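Local coordinates for protein type-2Aa cytolytic delta-endotoxin (PDB 1CBY) that kills the larvae of dipteran insects by making pores in the membranes of their midgut epithelial cells, and is seen here as the inactive, dimeric protoxin, at residues V100-V105 with R212-M217; N164-Y169 with E192-V197; N62-A67 with Q82-I87; N170-I175 with V186-F191. All blocks are in the same frame, centred on the assembly; numbering follows the deposited sequence. Where two conformers were deposited one is given.

Contact 1: V100-V105 with R212-M217; sequences VIQQTV and RYEVKM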
loop_
_atom_site.group_PDB
_atom_site.type_symbol
_atom_site.label_atom_id
_atom_site.label_comp_id
_atom_site.label_asym_id
_atom_site.label_seq_id
_atom_site.Cartn_x
_atom_site.Cartn_y
_atom_site.Cartn_z
ATOM N N VAL A 100 20.291 7.486 -13.730
ATOM C CA VAL A 100 20.571 8.065 -12.426
ATOM C C VAL A 100 21.465 7.192 -11.552
ATOM O O VAL A 100 21.996 7.657 -10.551
ATOM C CB VAL A 100 19.261 8.406 -11.672
ATOM C CG1 VAL A 100 18.463 9.452 -12.446
ATOM C CG2 VAL A 100 18.428 7.156 -11.471
ATOM N N ILE A 101 21.639 5.931 -11.931
ATOM C CA ILE A 101 22.485 5.016 -11.167
ATOM C C ILE A 101 23.198 4.093 -12.148
ATOM O O ILE A 101 22.547 3.405 -12.935
ATOM C CB ILE A 101 21.654 4.128 -10.195
ATOM C CG1 ILE A 101 20.864 4.979 -9.190
ATOM C CG2 ILE A 101 22.570 3.154 -9.462
ATOM C CD1 ILE A 101 21.697 5.584 -8.081
ATOM N N GLN A 102 24.528 4.114 -12.128
ATOM C CA GLN A 102 25.345 3.269 -13.003
ATOM C C GLN A 102 26.555 2.854 -12.183
ATOM O O GLN A 102 27.637 3.411 -12.351
ATOM C CB GLN A 102 25.840 4.043 -14.236
ATOM C CG GLN A 102 24.767 4.673 -15.120
ATOM C CD GLN A 102 25.347 5.445 -16.303
ATOM O OE1 GLN A 102 24.664 5.674 -17.300
ATOM N NE2 GLN A 102 26.602 5.865 -16.188
ATOM N N GLN A 103 26.378 1.890 -11.288
ATOM C CA GLN A 103 27.479 1.450 -10.439
ATOM C C GLN A 103 27.034 0.292 -9.571
ATOM O O GLN A 103 25.851 -0.037 -9.520
ATOM C CB GLN A 103 27.881 2.586 -9.497
ATOM C CG GLN A 103 26.815 2.871 -8.446
ATOM C CD GLN A 103 27.107 4.093 -7.621
ATOM O OE1 GLN A 103 26.753 5.208 -8.000
ATOM N NE2 GLN A 103 27.743 3.896 -6.478
ATOM N N THR A 104 27.987 -0.313 -8.876
ATOM C CA THR A 104 27.674 -1.391 -7.953
ATOM C C THR A 104 27.253 -0.625 -6.697
ATOM O O THR A 104 27.937 0.316 -6.290
ATOM C CB THR A 104 28.916 -2.271 -7.657
ATOM O OG1 THR A 104 29.406 -2.835 -8.881
ATOM C CG2 THR A 104 28.561 -3.407 -6.703
ATOM N N VAL A 105 26.085 -0.947 -6.155
ATOM C CA VAL A 105 25.588 -0.275 -4.963
ATOM C C VAL A 105 24.756 -1.173 -4.086
ATOM O O VAL A 105 24.235 -2.200 -4.527
ATOM C CB VAL A 105 24.684 0.935 -5.288
ATOM C CG1 VAL A 105 25.440 2.219 -5.104
ATOM C CG2 VAL A 105 24.109 0.830 -6.683
ATOM N N ARG A 212 25.659 -4.531 -9.347
ATOM C CA ARG A 212 25.964 -3.516 -10.348
ATOM C C ARG A 212 24.615 -3.142 -10.951
ATOM O O ARG A 212 23.930 -3.986 -11.533
ATOM C CB ARG A 212 26.916 -4.092 -11.405
ATOM C CG ARG A 212 26.965 -3.360 -12.741
ATOM C CD ARG A 212 27.685 -2.028 -12.677
ATOM N NE ARG A 212 27.930 -1.512 -14.023
ATOM C CZ ARG A 212 28.359 -0.284 -14.302
ATOM N NH1 ARG A 212 28.597 0.585 -13.331
ATOM N NH2 ARG A 212 28.549 0.077 -15.564
ATOM N N TYR A 213 24.202 -1.903 -10.711
ATOM C CA TYR A 213 22.930 -1.396 -11.193
ATOM C C TYR A 213 23.028 -0.345 -12.283
ATOM O O TYR A 213 23.958 0.470 -12.320
ATOM C CB TYR A 213 22.130 -0.792 -10.037
ATOM C CG TYR A 213 21.281 -1.775 -9.277
ATOM C CD1 TYR A 213 19.975 -2.049 -9.679
ATOM C CD2 TYR A 213 21.769 -2.421 -8.145
ATOM C CE1 TYR A 213 19.177 -2.944 -8.973
ATOM C CE2 TYR A 213 20.975 -3.318 -7.431
ATOM C CZ TYR A 213 19.683 -3.574 -7.856
ATOM O OH TYR A 213 18.912 -4.490 -7.184
ATOM N N GLU A 214 22.046 -0.394 -13.174
ATOM C CA GLU A 214 21.890 0.558 -14.263
ATOM C C GLU A 214 20.424 0.942 -14.097
ATOM O O GLU A 214 19.536 0.091 -14.202
ATOM C CB GLU A 214 22.139 -0.095 -15.623
ATOM C CG GLU A 214 21.813 0.798 -16.823
ATOM C CD GLU A 214 22.524 2.144 -16.786
ATOM O OE1 GLU A 214 23.696 2.214 -17.212
ATOM O OE2 GLU A 214 21.902 3.133 -16.344
ATOM N N VAL A 215 20.179 2.197 -13.751
ATOM C CA VAL A 215 18.823 2.656 -13.528
ATOM C C VAL A 215 18.552 3.934 -14.284
ATOM O O VAL A 215 19.251 4.929 -14.098
ATOM C CB VAL A 215 18.559 2.920 -12.017
ATOM C CG1 VAL A 215 17.163 3.502 -11.808
ATOM C CG2 VAL A 215 18.721 1.639 -11.210
ATOM N N LYS A 216 17.564 3.894 -15.167
ATOM C CA LYS A 216 17.176 5.078 -15.909
ATOM C C LYS A 216 15.851 5.512 -15.306
ATOM O O LYS A 216 15.029 4.671 -14.936
ATOM C CB LYS A 216 17.026 4.792 -17.402
ATOM C CG LYS A 216 16.596 6.025 -18.178
ATOM C CD LYS A 216 16.859 5.907 -19.654
ATOM C CE LYS A 216 16.465 7.192 -20.341
ATOM N NZ LYS A 216 16.728 7.133 -21.798
ATOM N N MET A 217 15.655 6.819 -15.187
ATOM C CA MET A 217 14.440 7.353 -14.591
ATOM C C MET A 217 13.755 8.335 -15.534
ATOM O O MET A 217 14.413 9.162 -16.171
ATOM C CB MET A 217 14.800 8.043 -13.271
ATOM C CG MET A 217 13.627 8.430 -12.396
ATOM S SD MET A 217 14.155 9.081 -10.789
ATOM C CE MET A 217 13.296 10.637 -10.763
#
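Ile101 and Val215 stand side by side on the same face of the sheet and point the same way, with Ile101 CB 3.8 Å from Val215 CB. Two beta-branched residues suit such a cross-strand pair, since branching at CB puts hydrocarbon next to the backbone. Ile101 keeps CG1 beside its own backbone N (chi1 -59°), which sends CG2 along the strand to Tyr213 CB at 4.0 Å, again with the two side chains running parallel. The Tyr213 ring continues inward to Ile107 of helix 107-122 and to Val195.

The antiparallel pairing of strands 90-102 and 210-225 is interrupted here by a classic beta bulge, in which Val100 and Ile101 both face Val215. The carbonyl O of Val215 accepts the N-H of Val100 at 2.8 Å and, weakly, that of Ile101, whose N lies 3.4 Å from it. Val100 brings its CG2 slantwise against Val215 CG1 at 3.9 Å, while its other methyl, CG1, meets Met217 CB at 4.0 Å. Compact and apolar, Val100 also packs against Leu114 and Ile117 of helix 107-122.

The other face is largely exposed, and long polar chains are at home on it. Gln102 and Glu214 lie side by side there, pointing the same way, their amide and carboxylate planes 85° apart. Arg212 bends at chi2 (73°), which swings the guanidinium back to the Gln102-Gln103 backbone; Gln103 CA lies at its edge, 3.2 Å from NH1. Thr104 crosses the Arg212 stem at about a right angle, OG1 resting 3.8 Å from Arg212 CB.

Contact 2: N164-Y169 with E192-V197; sequences NTSYYY and EVSVDV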
loop_
_atom_site.group_PDB
_atom_site.type_symbol
_atom_site.label_atom_id
_atom_site.label_comp_id
_atom_site.label_asym_id
_atom_site.label_seq_id
_atom_site.Cartn_x
_atom_site.Cartn_y
_atom_site.Cartn_z
ATOM N N ASN A 164 22.085 -11.368 -16.182
ATOM C CA ASN A 164 21.391 -10.086 -16.221
ATOM C C ASN A 164 19.886 -10.213 -16.051
ATOM O O ASN A 164 19.290 -11.222 -16.430
ATOM C CB ASN A 164 21.694 -9.369 -17.538
ATOM C CG ASN A 164 21.058 -7.998 -17.615
ATOM O OD1 ASN A 164 19.903 -7.863 -18.008
ATOM N ND2 ASN A 164 21.808 -6.972 -17.232
ATOM N N THR A 165 19.287 -9.189 -15.456
ATOM C CA THR A 165 17.849 -9.132 -15.235
ATOM C C THR A 165 17.418 -7.680 -15.430
ATOM O O THR A 165 17.957 -6.775 -14.789
ATOM C CB THR A 165 17.487 -9.586 -13.809
ATOM O OG1 THR A 165 17.878 -10.953 -13.626
ATOM C CG2 THR A 165 15.990 -9.456 -13.567
ATOM N N SER A 166 16.477 -7.456 -16.337
ATOM C CA SER A 166 15.986 -6.113 -16.610
ATOM C C SER A 166 14.483 -6.065 -16.425
ATOM O O SER A 166 13.814 -7.098 -16.498
ATOM C CB SER A 166 16.331 -5.708 -18.039
ATOM O OG SER A 166 17.733 -5.664 -18.223
ATOM N N TYR A 167 13.955 -4.878 -16.152
ATOM C CA TYR A 167 12.519 -4.715 -15.972
ATOM C C TYR A 167 12.071 -3.262 -15.945
ATOM O O TYR A 167 12.878 -2.352 -15.772
ATOM C CB TYR A 167 12.022 -5.451 -14.713
ATOM C CG TYR A 167 12.675 -5.046 -13.402
ATOM C CD1 TYR A 167 12.177 -3.982 -12.649
ATOM C CD2 TYR A 167 13.767 -5.755 -12.895
ATOM C CE1 TYR A 167 12.746 -3.635 -11.427
ATOM C CE2 TYR A 167 14.343 -5.418 -11.673
ATOM C CZ TYR A 167 13.827 -4.355 -10.944
ATOM O OH TYR A 167 14.389 -4.016 -9.733
ATOM N N TYR A 168 10.785 -3.057 -16.181
ATOM C CA TYR A 168 10.197 -1.732 -16.162
ATOM C C TYR A 168 9.340 -1.677 -14.915
ATOM O O TYR A 168 8.701 -2.669 -14.558
ATOM C CB TYR A 168 9.321 -1.521 -17.394
ATOM C CG TYR A 168 10.084 -1.524 -18.696
ATOM C CD1 TYR A 168 11.322 -0.897 -18.804
ATOM C CD2 TYR A 168 9.557 -2.134 -19.832
ATOM C CE1 TYR A 168 12.014 -0.874 -20.008
ATOM C CE2 TYR A 168 10.242 -2.118 -21.041
ATOM C CZ TYR A 168 11.467 -1.484 -21.122
ATOM O OH TYR A 168 12.143 -1.440 -22.319
ATOM N N TYR A 169 9.354 -0.540 -14.231
ATOM C CA TYR A 169 8.554 -0.374 -13.028
ATOM C C TYR A 169 7.897 0.992 -13.112
ATOM O O TYR A 169 8.580 2.009 -13.173
ATOM C CB TYR A 169 9.439 -0.481 -11.796
ATOM C CG TYR A 169 8.687 -0.839 -10.540
ATOM C CD1 TYR A 169 7.869 0.094 -9.903
ATOM C CD2 TYR A 169 8.806 -2.106 -9.974
ATOM C CE1 TYR A 169 7.190 -0.226 -8.729
ATOM C CE2 TYR A 169 8.128 -2.433 -8.797
ATOM C CZ TYR A 169 7.326 -1.486 -8.184
ATOM O OH TYR A 169 6.676 -1.791 -7.018
ATOM N N GLU A 192 13.701 2.187 -15.441
ATOM C CA GLU A 192 14.135 1.128 -16.339
ATOM C C GLU A 192 15.328 0.559 -15.588
ATOM O O GLU A 192 16.381 1.192 -15.522
ATOM C CB GLU A 192 14.572 1.683 -17.690
ATOM C CG GLU A 192 13.435 2.250 -18.524
ATOM C CD GLU A 192 13.848 2.561 -19.955
ATOM O OE1 GLU A 192 14.977 2.196 -20.353
ATOM O OE2 GLU A 192 13.035 3.165 -20.688
ATOM N N VAL A 193 15.133 -0.588 -14.951
ATOM C CA VAL A 193 16.178 -1.224 -14.153
ATOM C C VAL A 193 16.885 -2.394 -14.842
ATOM O O VAL A 193 16.257 -3.196 -15.532
ATOM C CB VAL A 193 15.589 -1.723 -12.813
ATOM C CG1 VAL A 193 16.689 -2.268 -11.901
ATOM C CG2 VAL A 193 14.818 -0.605 -12.138
ATOM N N SER A 194 18.191 -2.491 -14.624
ATOM C CA SER A 194 19.011 -3.560 -15.175
ATOM C C SER A 194 19.985 -3.965 -14.064
ATOM O O SER A 194 20.598 -3.099 -13.429
ATOM C CB SER A 194 19.771 -3.062 -16.408
ATOM O OG SER A 194 20.611 -4.066 -16.954
ATOM N N VAL A 195 20.079 -5.268 -13.798
ATOM C CA VAL A 195 20.954 -5.787 -12.749
ATOM C C VAL A 195 21.853 -6.894 -13.291
ATOM O O VAL A 195 21.415 -7.728 -14.084
ATOM C CB VAL A 195 20.148 -6.383 -11.570
ATOM C CG1 VAL A 195 21.026 -6.483 -10.338
ATOM C CG2 VAL A 195 18.918 -5.556 -11.280
ATOM N N ASP A 196 23.090 -6.940 -12.813
ATOM C CA ASP A 196 24.046 -7.947 -13.256
ATOM C C ASP A 196 23.863 -9.320 -12.605
ATOM O O ASP A 196 24.843 -10.011 -12.337
ATOM C CB ASP A 196 25.483 -7.450 -13.038
ATOM C CG ASP A 196 25.855 -7.331 -11.563
ATOM O OD1 ASP A 196 24.977 -6.991 -10.740
ATOM O OD2 ASP A 196 27.034 -7.573 -11.227
ATOM N N VAL A 197 22.623 -9.712 -12.330
ATOM C CA VAL A 197 22.365 -11.019 -11.722
ATOM C C VAL A 197 21.127 -11.682 -12.316
ATOM O O VAL A 197 20.431 -11.089 -13.141
ATOM C CB VAL A 197 22.229 -10.958 -10.165
ATOM C CG1 VAL A 197 23.542 -10.549 -9.524
ATOM C CG2 VAL A 197 21.130 -10.011 -9.758
#
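Tyr167 and Val193 face each other as a hydrogen-bonded pair in the antiparallel beta hairpin of strands 165-175 and 183-195, part of the large sheet of this toxin. From CB the Tyr167 side chain turns with CG between the backbone N and the carbonyl carbon (chi1 58°), and this lays the ring over its partner. CD1 is 4.1 Å from Val193 CB, CE1 meets Val193 CG2 and CZ meets Val193 CG1, each at 3.7 Å. The ring as a whole makes a CH-pi contact, Val193 CB sitting 3.8 Å from the centroid and 19° off the normal. At the tip, OH passes Val193 CG1 at 3.6 Å and is hydrogen-bonded to Thr142 O. An aromatic residue suits this place because its flat face matches the compact valine, while Trp157 meets the ring edge-to-face.

On the other face Glu192 CG lies 3.7 Å from Tyr168 CE1, and at the Asn164 end come two serines, Ser166 and Ser194. Asn164 uses both ends of its amide: ND2 gives a nearly straight bond (170°) to Ser194 OG, which lies close to the amide plane, and OD1 accepts the hydroxyl of Ser166 on an in-plane lone pair. The amide is thereby held at two points. At the open end of the hairpin, where strand 165-175 starts and strand 183-195 has just ended, Thr165 OG1 donates to Val197 O at 2.6 Å, approaching tilted from the carbonyl plane.

Contact 3: N62-A67 with Q82-I87; sequences NAFQGA and QIANGI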
loop_
_atom_site.group_PDB
_atom_site.type_symbol
_atom_site.label_atom_id
_atom_site.label_comp_id
_atom_site.label_asym_id
_atom_site.label_seq_id
_atom_site.Cartn_x
_atom_site.Cartn_y
_atom_site.Cartn_z
ATOM N N ASN A 62 -5.292 8.183 -14.781
ATOM C CA ASN A 62 -5.737 7.513 -16.002
ATOM C C ASN A 62 -5.195 8.158 -17.262
ATOM O O ASN A 62 -4.848 7.458 -18.214
ATOM C CB ASN A 62 -7.261 7.471 -16.089
ATOM C CG ASN A 62 -7.877 6.546 -15.069
ATOM O OD1 ASN A 62 -7.173 5.807 -14.367
ATOM N ND2 ASN A 62 -9.199 6.577 -14.972
ATOM N N ALA A 63 -5.135 9.485 -17.279
ATOM C CA ALA A 63 -4.634 10.205 -18.442
ATOM C C ALA A 63 -3.212 9.787 -18.767
ATOM O O ALA A 63 -2.843 9.674 -19.935
ATOM C CB ALA A 63 -4.700 11.703 -18.213
ATOM N N PHE A 64 -2.414 9.526 -17.739
ATOM C CA PHE A 64 -1.033 9.124 -17.966
ATOM C C PHE A 64 -0.827 7.653 -18.310
ATOM O O PHE A 64 0.302 7.222 -18.563
ATOM C CB PHE A 64 -0.139 9.574 -16.815
ATOM C CG PHE A 64 0.155 11.047 -16.837
ATOM C CD1 PHE A 64 0.990 11.584 -17.811
ATOM C CD2 PHE A 64 -0.429 11.903 -15.909
ATOM C CE1 PHE A 64 1.240 12.948 -17.865
ATOM C CE2 PHE A 64 -0.186 13.270 -15.953
ATOM C CZ PHE A 64 0.649 13.793 -16.933
ATOM N N GLN A 65 -1.919 6.890 -18.356
ATOM C CA GLN A 65 -1.844 5.479 -18.725
ATOM C C GLN A 65 -1.375 5.437 -20.172
ATOM O O GLN A 65 -0.531 4.626 -20.541
ATOM C CB GLN A 65 -3.219 4.816 -18.632
ATOM C CG GLN A 65 -3.762 4.654 -17.225
ATOM C CD GLN A 65 -3.046 3.580 -16.426
ATOM O OE1 GLN A 65 -2.234 2.816 -16.955
ATOM N NE2 GLN A 65 -3.342 3.520 -15.138
ATOM N N GLY A 66 -1.880 6.378 -20.966
ATOM C CA GLY A 66 -1.533 6.456 -22.374
ATOM C C GLY A 66 -0.057 6.621 -22.667
ATOM O O GLY A 66 0.357 6.543 -23.823
ATOM N N ALA A 67 0.739 6.872 -21.634
ATOM C CA ALA A 67 2.174 7.039 -21.813
ATOM C C ALA A 67 2.872 5.685 -21.861
ATOM O O ALA A 67 4.015 5.595 -22.303
ATOM C CB ALA A 67 2.751 7.898 -20.696
ATOM N N GLN A 82 3.431 15.066 -24.294
ATOM C CA GLN A 82 2.305 15.358 -25.175
ATOM C C GLN A 82 1.015 15.386 -24.351
ATOM O O GLN A 82 0.209 16.310 -24.473
ATOM C CB GLN A 82 2.225 14.285 -26.271
ATOM C CG GLN A 82 0.813 13.875 -26.697
ATOM C CD GLN A 82 0.419 14.415 -28.058
ATOM O OE1 GLN A 82 1.244 14.504 -28.966
ATOM N NE2 GLN A 82 -0.854 14.759 -28.212
ATOM N N ILE A 83 0.834 14.371 -23.511
ATOM C CA ILE A 83 -0.342 14.270 -22.650
ATOM C C ILE A 83 -0.318 15.392 -21.612
ATOM O O ILE A 83 -1.335 16.043 -21.366
ATOM C CB ILE A 83 -0.386 12.902 -21.922
ATOM C CG1 ILE A 83 -0.511 11.768 -22.940
ATOM C CG2 ILE A 83 -1.540 12.859 -20.927
ATOM C CD1 ILE A 83 -0.369 10.390 -22.344
ATOM N N ALA A 84 0.856 15.633 -21.034
ATOM C CA ALA A 84 1.033 16.670 -20.022
ATOM C C ALA A 84 0.580 18.039 -20.517
ATOM O O ALA A 84 -0.249 18.694 -19.886
ATOM C CB ALA A 84 2.485 16.731 -19.585
ATOM N N ASN A 85 1.096 18.452 -21.666
ATOM C CA ASN A 85 0.748 19.747 -22.238
ATOM C C ASN A 85 -0.677 19.821 -22.772
ATOM O O ASN A 85 -1.041 20.797 -23.429
ATOM C CB ASN A 85 1.741 20.131 -23.338
ATOM C CG ASN A 85 3.121 20.458 -22.789
ATOM O OD1 ASN A 85 4.138 20.019 -23.326
ATOM N ND2 ASN A 85 3.162 21.234 -21.714
ATOM N N GLY A 86 -1.479 18.796 -22.490
ATOM C CA GLY A 86 -2.856 18.776 -22.948
ATOM C C GLY A 86 -3.860 18.820 -21.807
ATOM O O GLY A 86 -5.053 19.054 -22.030
ATOM N N ILE A 87 -3.391 18.562 -20.588
ATOM C CA ILE A 87 -4.264 18.585 -19.419
ATOM C C ILE A 87 -4.695 20.032 -19.183
ATOM O O ILE A 87 -3.864 20.946 -19.173
ATOM C CB ILE A 87 -3.540 18.080 -18.145
ATOM C CG1 ILE A 87 -2.945 16.684 -18.362
ATOM C CG2 ILE A 87 -4.504 18.071 -16.972
ATOM C CD1 ILE A 87 -3.964 15.591 -18.558
#
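Ile83 drives its side chain into the bend of residues 63-67, and this is the dense part of the contact. Its CD1 lies 3.5 Å from Ala63 O and 3.8 Å from Ala67 N, so one methyl touches backbone at both ends of the bend. With CD1 anti to CA (chi2 172°), the CG1 arm is extended and carries its methyl to the backbone, while CG2 lies against the Ala63 carbonyl. Alanine at 63 and 67 and glycine at 66 suit the spot, since little or no side chain stands between the isoleucine and the main chain.

Beyond this the contacts are longer, though still buried. Phe64 and Ile83 slide past each other in opposite directions, and the ring offers CE1 to Ile83 CG2 at 4.1 Å and to Ala84 CB at 4.3 Å. After helix 77-84 a type I turn from Ala84 to Ile87, closed by a bond from Ile87 N to Ala84 O, brings the chain back, and Ile87 CD1 reaches Ala63 CB at 4.0 Å. No hydrogen bond joins the two segments. Partly exposed, Gly66 marks the edge of the tight part, and Asn85 is exposed at the turn, whereas Ala84 is turned to Leu220 and Leu222 of strand 210-225. At the far end Asn62 OD1 is hydrogen-bonded to Lys29 NZ of the second subunit.

The contact thus joins the ends of helices 54-63 and 77-84, which lie against one face of the sheet while helices 107-122 and 129-141 lie against the other, the layered alpha-beta fold of the Cyt toxins.

Contact 4: N170-I175 with V186-F191; sequences NILFSI and VLPLAF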
loop_
_atom_site.group_PDB
_atom_site.type_symbol
_atom_site.label_atom_id
_atom_site.label_comp_id
_atom_site.label_asym_id
_atom_site.label_seq_id
_atom_site.Cartn_x
_atom_site.Cartn_y
_atom_site.Cartn_z
ATOM N N ASN A 170 6.570 1.006 -13.152
ATOM C CA ASN A 170 5.820 2.249 -13.265
ATOM C C ASN A 170 5.145 2.597 -11.952
ATOM O O ASN A 170 4.455 1.764 -11.352
ATOM C CB ASN A 170 4.770 2.138 -14.367
ATOM C CG ASN A 170 5.356 1.675 -15.688
ATOM O OD1 ASN A 170 6.437 2.114 -16.092
ATOM N ND2 ASN A 170 4.647 0.780 -16.366
ATOM N N ILE A 171 5.319 3.848 -11.539
ATOM C CA ILE A 171 4.777 4.382 -10.291
ATOM C C ILE A 171 4.111 5.725 -10.595
ATOM O O ILE A 171 4.504 6.413 -11.537
ATOM C CB ILE A 171 5.920 4.651 -9.269
ATOM C CG1 ILE A 171 6.665 3.359 -8.940
ATOM C CG2 ILE A 171 5.370 5.262 -7.990
ATOM C CD1 ILE A 171 7.936 3.577 -8.148
ATOM N N LEU A 172 3.081 6.074 -9.831
ATOM C CA LEU A 172 2.421 7.359 -10.014
ATOM C C LEU A 172 2.061 7.912 -8.653
ATOM O O LEU A 172 1.346 7.270 -7.881
ATOM C CB LEU A 172 1.161 7.254 -10.880
ATOM C CG LEU A 172 0.494 8.616 -11.128
ATOM C CD1 LEU A 172 0.342 8.892 -12.612
ATOM C CD2 LEU A 172 -0.850 8.698 -10.418
ATOM N N PHE A 173 2.601 9.086 -8.352
ATOM C CA PHE A 173 2.344 9.757 -7.088
ATOM C C PHE A 173 1.349 10.876 -7.362
ATOM O O PHE A 173 1.422 11.548 -8.394
ATOM C CB PHE A 173 3.633 10.379 -6.532
ATOM C CG PHE A 173 4.679 9.381 -6.109
ATOM C CD1 PHE A 173 4.491 8.585 -4.989
ATOM C CD2 PHE A 173 5.875 9.269 -6.809
ATOM C CE1 PHE A 173 5.484 7.688 -4.571
ATOM C CE2 PHE A 173 6.871 8.377 -6.399
ATOM C CZ PHE A 173 6.673 7.586 -5.279
ATOM N N SER A 174 0.413 11.069 -6.446
ATOM C CA SER A 174 -0.568 12.137 -6.564
ATOM C C SER A 174 -0.661 12.735 -5.156
ATOM O O SER A 174 -1.098 12.067 -4.209
ATOM C CB SER A 174 -1.908 11.575 -7.025
ATOM O OG SER A 174 -2.790 12.605 -7.416
ATOM N N ILE A 175 -0.199 13.975 -5.015
ATOM C CA ILE A 175 -0.170 14.652 -3.720
ATOM C C ILE A 175 -0.941 15.975 -3.674
ATOM O O ILE A 175 -0.817 16.817 -4.565
ATOM C CB ILE A 175 1.307 14.837 -3.252
ATOM C CG1 ILE A 175 1.420 15.899 -2.160
ATOM C CG2 ILE A 175 2.212 15.133 -4.438
ATOM C CD1 ILE A 175 0.885 15.466 -0.833
ATOM N N VAL A 186 1.023 15.872 -9.525
ATOM C CA VAL A 186 1.018 14.507 -10.039
ATOM C C VAL A 186 2.423 14.194 -10.501
ATOM O O VAL A 186 3.078 15.040 -11.111
ATOM C CB VAL A 186 0.050 14.349 -11.220
ATOM C CG1 VAL A 186 -0.025 12.894 -11.642
ATOM C CG2 VAL A 186 -1.326 14.853 -10.836
ATOM N N LEU A 187 2.883 12.976 -10.237
ATOM C CA LEU A 187 4.232 12.595 -10.623
ATOM C C LEU A 187 4.334 11.199 -11.247
ATOM O O LEU A 187 4.428 10.193 -10.533
ATOM C CB LEU A 187 5.160 12.677 -9.400
ATOM C CG LEU A 187 6.644 13.044 -9.551
ATOM C CD1 LEU A 187 7.318 12.905 -8.200
ATOM C CD2 LEU A 187 7.349 12.162 -10.562
ATOM N N PRO A 188 4.217 11.112 -12.584
ATOM C CA PRO A 188 4.321 9.824 -13.279
ATOM C C PRO A 188 5.801 9.467 -13.261
ATOM O O PRO A 188 6.621 10.180 -13.844
ATOM C CB PRO A 188 3.870 10.170 -14.702
ATOM C CG PRO A 188 2.926 11.288 -14.494
ATOM C CD PRO A 188 3.678 12.134 -13.490
ATOM N N LEU A 189 6.143 8.385 -12.575
ATOM C CA LEU A 189 7.529 7.948 -12.449
ATOM C C LEU A 189 7.745 6.537 -12.998
ATOM O O LEU A 189 7.034 5.606 -12.628
ATOM C CB LEU A 189 7.927 7.984 -10.972
ATOM C CG LEU A 189 9.309 7.481 -10.569
ATOM C CD1 LEU A 189 10.370 8.460 -11.039
ATOM C CD2 LEU A 189 9.359 7.323 -9.059
ATOM N N ALA A 190 8.743 6.371 -13.856
ATOM C CA ALA A 190 9.034 5.060 -14.421
ATOM C C ALA A 190 10.526 4.785 -14.401
ATOM O O ALA A 190 11.332 5.610 -14.838
ATOM C CB ALA A 190 8.504 4.964 -15.837
ATOM N N PHE A 191 10.890 3.633 -13.861
ATOM C CA PHE A 191 12.279 3.224 -13.773
ATOM C C PHE A 191 12.572 2.094 -14.751
ATOM O O PHE A 191 11.781 1.160 -14.886
ATOM C CB PHE A 191 12.593 2.692 -12.370
ATOM C CG PHE A 191 12.665 3.744 -11.306
ATOM C CD1 PHE A 191 13.679 4.698 -11.317
ATOM C CD2 PHE A 191 11.757 3.744 -10.253
ATOM C CE1 PHE A 191 13.789 5.635 -10.291
ATOM C CE2 PHE A 191 11.858 4.677 -9.223
ATOM C CZ PHE A 191 12.878 5.624 -9.243
#
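Strands 170-175 and 186-191 run antiparallel at 161°, their axes 4.6 Å apart, with backbone bonds in both directions between Ile171 and Leu189 and between Phe173 and Leu187. On the face carrying these four residues the side chains stand alongside one another. Phe173 CE2 meets Leu189 CD2, which lies at the ring edge, at 3.8 Å, while Ile171 CG2 sits over one ring face. The extended arm of Ile171 (chi2 170°) carries CD1 to the edge of the Phe191 ring, 4.2 Å from CE2. Large branched and aromatic residues suit this surface because helix 129-141 packs on it through Thr138 and Ile139.

On the reverse face Leu172 CD1 touches both Pro188 CG (4.0 Å) and Val186 CG1 (4.1 Å), its side chain crossing each at a slant. In a non-hydrogen-bonded pair, Pro188 need offer no N-H to strand 170-175, which is consistent with a proline there. Asn170 OD1 rests 3.5 Å from Ala190 CB, and a hydrogen bond to Asn42 O gives the buried ND2 a partner. Together the strands form an antiparallel beta hairpin at the centre of the sheet, buried on both faces.

In the fold
From the N terminus, contact 3 closes first, a short loop joining helix 54-63 to the end of helix 77-84, before the chain enters strand 90-102. Contact 1 then opens at 100-105 and closes only at 212-217, a long loop that holds helices 107-122 and 129-141 and the hairpin of strands 165-175 and 183-195. Contact 2 nests inside it, and contact 4 inside contact 2, nearer the hairpin turn; none cross. Strand 183-195 lies beside 210-225, so contacts 1, 2 and 4 share one sheet, with Met217 packing on Phe191. Contact 3 reaches that sheet through Phe64, which touches Pro188 in contact 4.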